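PDB 4WI0: cellulosomal scaffoldin from Acetivibrio cellulolyticus, which probably takes part in cellulose breakdown as a cellulosome scaffold, this chain being its C-terminal X module and dockerin, which docks onto a type II cohesin. Local coordinates for residues K58-A70 against I87-Q100. The protein carries 1 engineered substitution. Sequence-based numbering, arbitrary orientation.
Sequences KITKANYLTREIA and ILMWAGDMAIGGTQ. With CA (calcium ion), chain C.
With CG of Asn63 set beside its backbone N (chi1 -65°) and CG of Gln100 placed likewise on an otherwise extended chain, two amide side chains join the X module's type II turn, Lys61 to Tyr64, to the first calcium-binding loop of the dockerin. Asn63 OD1 takes the N-H of Ala95 at 2.9 Å, the donor lying nearly on the line of its C=O. Asn63 also holds the turn's positive-phi position (phi 67°), which asparagine tolerates well, and its amide end rests against the methyl of Met94. Gln100 uses both ends of its amide: OE1 accepts from Asn63 N from above its carbonyl plane, while NE2 gives a bond of 2.9 Å to Tyr64 O. The backbones pair in a single bridge at Tyr64 and Ala91, with Leu65 N meeting Trp90 O at 2.9 Å. Ala91 is small enough to lay CB over the Tyr64 ring face, a CH-pi contact. Met89, bent at chi2 and chi3, brings its sulfur to 3.6 Å from both Ile59 CG2 and Arg67 CB, a flexible thioether filling the gap between the X module's two sheets. Asp93 ties this junction to the metal: OD1 binds calcium at 2.3 Å alongside Asp101, Asp108 and the carbonyl O of Ala103, whereas OD2 accepts from Gly102 N and from a water that also takes Thr66 N-H. At the far end, extended Arg67 crosses Ile87, whose CG2 covers one guanidinium face, and in its own plane NH1 reaches a lone pair of Leu88 O at 2.7 Å.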
# COMPACT_ATOMS: atom_id res chain seq x y z
N LYS B 58 -7.23 -19.40 -19.25
CA LYS B 58 -6.31 -19.17 -18.14
C LYS B 58 -5.53 -17.88 -18.34
O LYS B 58 -5.00 -17.63 -19.43
CB LYS B 58 -5.34 -20.34 -17.97
CG LYS B 58 -4.41 -20.18 -16.77
CD LYS B 58 -3.91 -21.51 -16.22
CE LYS B 58 -2.88 -22.14 -17.14
NZ LYS B 58 -2.29 -23.38 -16.56
N ILE B 59 -5.46 -17.07 -17.29
CA ILE B 59 -4.80 -15.77 -17.36
C ILE B 59 -3.67 -15.72 -16.34
O ILE B 59 -3.88 -16.00 -15.16
CB ILE B 59 -5.78 -14.61 -17.12
CG1 ILE B 59 -6.99 -14.72 -18.06
CG2 ILE B 59 -5.07 -13.26 -17.35
CD1 ILE B 59 -8.20 -15.35 -17.43
N THR B 60 -2.47 -15.37 -16.80
CA THR B 60 -1.29 -15.36 -15.96
C THR B 60 -0.48 -14.08 -16.16
O THR B 60 -0.50 -13.47 -17.23
CB THR B 60 -0.39 -16.59 -16.24
OG1 THR B 60 0.11 -16.55 -17.58
CG2 THR B 60 -1.16 -17.90 -16.06
N LYS B 61 0.24 -13.69 -15.11
CA LYS B 61 1.22 -12.60 -15.19
C LYS B 61 2.09 -12.68 -13.96
O LYS B 61 1.60 -12.98 -12.87
CB LYS B 61 0.56 -11.22 -15.26
CG LYS B 61 1.53 -10.11 -15.66
CD LYS B 61 0.84 -8.75 -15.75
CE LYS B 61 1.87 -7.64 -15.95
NZ LYS B 61 1.23 -6.29 -15.97
N ALA B 62 3.39 -12.43 -14.13
CA ALA B 62 4.34 -12.46 -13.03
C ALA B 62 3.81 -11.59 -11.89
O ALA B 62 3.36 -10.47 -12.11
CB ALA B 62 5.70 -11.97 -13.48
N ASN B 63 3.87 -12.14 -10.68
CA ASN B 63 3.39 -11.48 -9.46
C ASN B 63 1.88 -11.22 -9.34
O ASN B 63 1.46 -10.44 -8.49
CB ASN B 63 4.19 -10.19 -9.20
CG ASN B 63 5.66 -10.46 -8.89
OD1 ASN B 63 6.03 -11.55 -8.47
ND2 ASN B 63 6.49 -9.45 -9.09
N TYR B 64 1.08 -11.90 -10.17
CA TYR B 64 -0.38 -11.89 -10.09
C TYR B 64 -0.90 -13.30 -9.84
O TYR B 64 -0.31 -14.28 -10.30
CB TYR B 64 -1.02 -11.40 -11.39
CG TYR B 64 -0.95 -9.91 -11.56
CD1 TYR B 64 0.21 -9.31 -12.00
CD2 TYR B 64 -2.05 -9.10 -11.27
CE1 TYR B 64 0.29 -7.93 -12.14
CE2 TYR B 64 -1.98 -7.72 -11.42
CZ TYR B 64 -0.80 -7.14 -11.85
OH TYR B 64 -0.73 -5.76 -12.01
N LEU B 65 -2.02 -13.39 -9.13
CA LEU B 65 -2.67 -14.67 -8.86
C LEU B 65 -3.33 -15.20 -10.14
O LEU B 65 -4.19 -14.54 -10.73
CB LEU B 65 -3.70 -14.51 -7.75
CG LEU B 65 -4.34 -15.78 -7.22
CD1 LEU B 65 -3.34 -16.60 -6.43
CD2 LEU B 65 -5.54 -15.40 -6.36
N THR B 66 -2.90 -16.37 -10.57
CA THR B 66 -3.40 -16.98 -11.79
C THR B 66 -4.92 -17.16 -11.72
O THR B 66 -5.46 -17.54 -10.68
CB THR B 66 -2.65 -18.31 -12.07
OG1 THR B 66 -1.29 -18.00 -12.41
CG2 THR B 66 -3.30 -19.11 -13.22
N ARG B 67 -5.60 -16.85 -12.82
CA ARG B 67 -7.05 -16.97 -12.92
C ARG B 67 -7.44 -18.01 -13.96
O ARG B 67 -6.82 -18.10 -15.02
CB ARG B 67 -7.67 -15.62 -13.27
CG ARG B 67 -9.20 -15.63 -13.33
CD ARG B 67 -9.78 -14.23 -13.27
NE ARG B 67 -11.23 -14.25 -13.10
CZ ARG B 67 -11.98 -13.21 -12.71
NH1 ARG B 67 -11.43 -12.03 -12.43
NH2 ARG B 67 -13.29 -13.36 -12.59
N GLU B 68 -8.48 -18.79 -13.65
CA GLU B 68 -9.07 -19.70 -14.63
C GLU B 68 -10.55 -19.38 -14.77
O GLU B 68 -11.26 -19.22 -13.77
CB GLU B 68 -8.85 -21.16 -14.21
CG GLU B 68 -7.40 -21.59 -14.32
CD GLU B 68 -7.17 -23.05 -13.96
OE1 GLU B 68 -7.04 -23.88 -14.88
OE2 GLU B 68 -7.12 -23.38 -12.75
N ILE B 69 -11.00 -19.26 -16.01
CA ILE B 69 -12.40 -19.02 -16.30
C ILE B 69 -12.94 -20.27 -16.97
O ILE B 69 -12.54 -20.61 -18.08
CB ILE B 69 -12.59 -17.80 -17.22
CG1 ILE B 69 -11.94 -16.57 -16.60
CG2 ILE B 69 -14.08 -17.57 -17.49
CD1 ILE B 69 -11.95 -15.34 -17.48
N ALA B 70 -13.86 -20.95 -16.29
CA ALA B 70 -14.43 -22.21 -16.77
C ALA B 70 -15.59 -21.99 -17.73
O ALA B 70 -16.19 -20.90 -17.77
CB ALA B 70 -14.90 -23.04 -15.59
N ILE B 87 -12.07 -8.21 -17.18
CA ILE B 87 -11.68 -9.26 -16.24
C ILE B 87 -10.59 -8.68 -15.34
O ILE B 87 -9.59 -8.14 -15.83
CB ILE B 87 -11.19 -10.51 -16.98
CG1 ILE B 87 -12.32 -11.11 -17.81
CG2 ILE B 87 -10.63 -11.55 -16.02
CD1 ILE B 87 -11.84 -11.99 -18.94
N LEU B 88 -10.80 -8.75 -14.03
CA LEU B 88 -9.83 -8.25 -13.08
C LEU B 88 -8.84 -9.34 -12.68
O LEU B 88 -9.21 -10.50 -12.56
CB LEU B 88 -10.55 -7.67 -11.86
CG LEU B 88 -11.43 -6.45 -12.18
CD1 LEU B 88 -11.96 -5.83 -10.90
CD2 LEU B 88 -10.68 -5.41 -12.99
N MET B 89 -7.58 -8.94 -12.52
CA MET B 89 -6.50 -9.81 -12.02
C MET B 89 -5.92 -9.24 -10.72
O MET B 89 -5.69 -8.02 -10.61
CB MET B 89 -5.40 -9.95 -13.07
CG MET B 89 -5.80 -10.75 -14.30
SD MET B 89 -6.05 -12.50 -13.92
CE MET B 89 -4.35 -12.98 -13.65
N TRP B 90 -5.69 -10.12 -9.74
CA TRP B 90 -5.24 -9.68 -8.40
C TRP B 90 -3.72 -9.75 -8.24
O TRP B 90 -3.12 -10.84 -8.26
CB TRP B 90 -5.90 -10.50 -7.29
CG TRP B 90 -7.41 -10.55 -7.37
CD1 TRP B 90 -8.23 -9.71 -8.06
CD2 TRP B 90 -8.26 -11.48 -6.69
NE1 TRP B 90 -9.54 -10.06 -7.87
CE2 TRP B 90 -9.59 -11.15 -7.03
CE3 TRP B 90 -8.03 -12.57 -5.84
CZ2 TRP B 90 -10.68 -11.86 -6.55
CZ3 TRP B 90 -9.12 -13.28 -5.36
CH2 TRP B 90 -10.43 -12.92 -5.71
N ALA B 91 -3.09 -8.58 -8.10
CA ALA B 91 -1.66 -8.50 -7.86
C ALA B 91 -1.31 -8.99 -6.46
O ALA B 91 -2.11 -8.89 -5.54
CB ALA B 91 -1.18 -7.07 -8.02
N GLY B 92 -0.10 -9.51 -6.30
CA GLY B 92 0.42 -9.85 -4.98
C GLY B 92 0.60 -11.32 -4.64
O GLY B 92 0.81 -11.62 -3.47
N ASP B 93 0.47 -12.22 -5.61
CA ASP B 93 1.07 -13.56 -5.47
C ASP B 93 2.48 -13.48 -6.06
O ASP B 93 2.68 -13.65 -7.27
CB ASP B 93 0.25 -14.66 -6.15
CG ASP B 93 0.86 -16.04 -5.94
OD1 ASP B 93 1.64 -16.18 -4.98
OD2 ASP B 93 0.58 -16.98 -6.72
N MET B 94 3.45 -13.24 -5.18
CA MET B 94 4.80 -12.84 -5.57
C MET B 94 5.70 -14.03 -5.86
O MET B 94 5.58 -15.08 -5.23
CB MET B 94 5.43 -12.01 -4.44
CG MET B 94 4.58 -10.85 -3.95
SD MET B 94 4.18 -9.67 -5.25
CE MET B 94 5.80 -8.98 -5.54
N ALA B 95 6.63 -13.85 -6.80
CA ALA B 95 7.68 -14.83 -7.05
C ALA B 95 8.69 -14.83 -5.90
O ALA B 95 9.47 -13.88 -5.74
CB ALA B 95 8.37 -14.55 -8.38
N ILE B 96 8.65 -15.89 -5.11
CA ILE B 96 9.52 -16.07 -3.94
C ILE B 96 10.24 -17.40 -4.12
O ILE B 96 9.59 -18.44 -4.27
CB ILE B 96 8.72 -16.09 -2.62
CG1 ILE B 96 7.87 -14.82 -2.49
CG2 ILE B 96 9.67 -16.20 -1.43
CD1 ILE B 96 6.81 -14.91 -1.41
N GLY B 97 11.57 -17.36 -4.12
CA GLY B 97 12.37 -18.53 -4.47
C GLY B 97 12.21 -18.91 -5.93
O GLY B 97 12.32 -20.08 -6.29
N GLY B 98 11.94 -17.91 -6.77
CA GLY B 98 11.72 -18.11 -8.21
C GLY B 98 10.43 -18.83 -8.58
O GLY B 98 10.35 -19.46 -9.64
N THR B 99 9.43 -18.75 -7.70
CA THR B 99 8.15 -19.43 -7.91
C THR B 99 7.00 -18.81 -7.11
O THR B 99 7.18 -18.42 -5.95
CB THR B 99 8.24 -20.91 -7.50
OG1 THR B 99 9.36 -21.51 -8.17
CG2 THR B 99 6.97 -21.67 -7.88
N GLN B 100 5.83 -18.73 -7.74
CA GLN B 100 4.60 -18.31 -7.07
C GLN B 100 3.89 -19.53 -6.52
O GLN B 100 4.01 -20.61 -7.08
CB GLN B 100 3.70 -17.58 -8.05
CG GLN B 100 4.31 -16.29 -8.59
CD GLN B 100 3.44 -15.62 -9.63
OE1 GLN B 100 3.96 -15.02 -10.57
NE2 GLN B 100 2.13 -15.69 -9.47
CA CA C . 2.01 -16.17 -2.67
O HOH W 1 -0.96 -17.81 -9.05
O HOH W 2 -13.22 -9.70 -12.70
O HOH W 3 4.22 -16.77 -3.54
O HOH W 4 2.96 -16.83 -0.59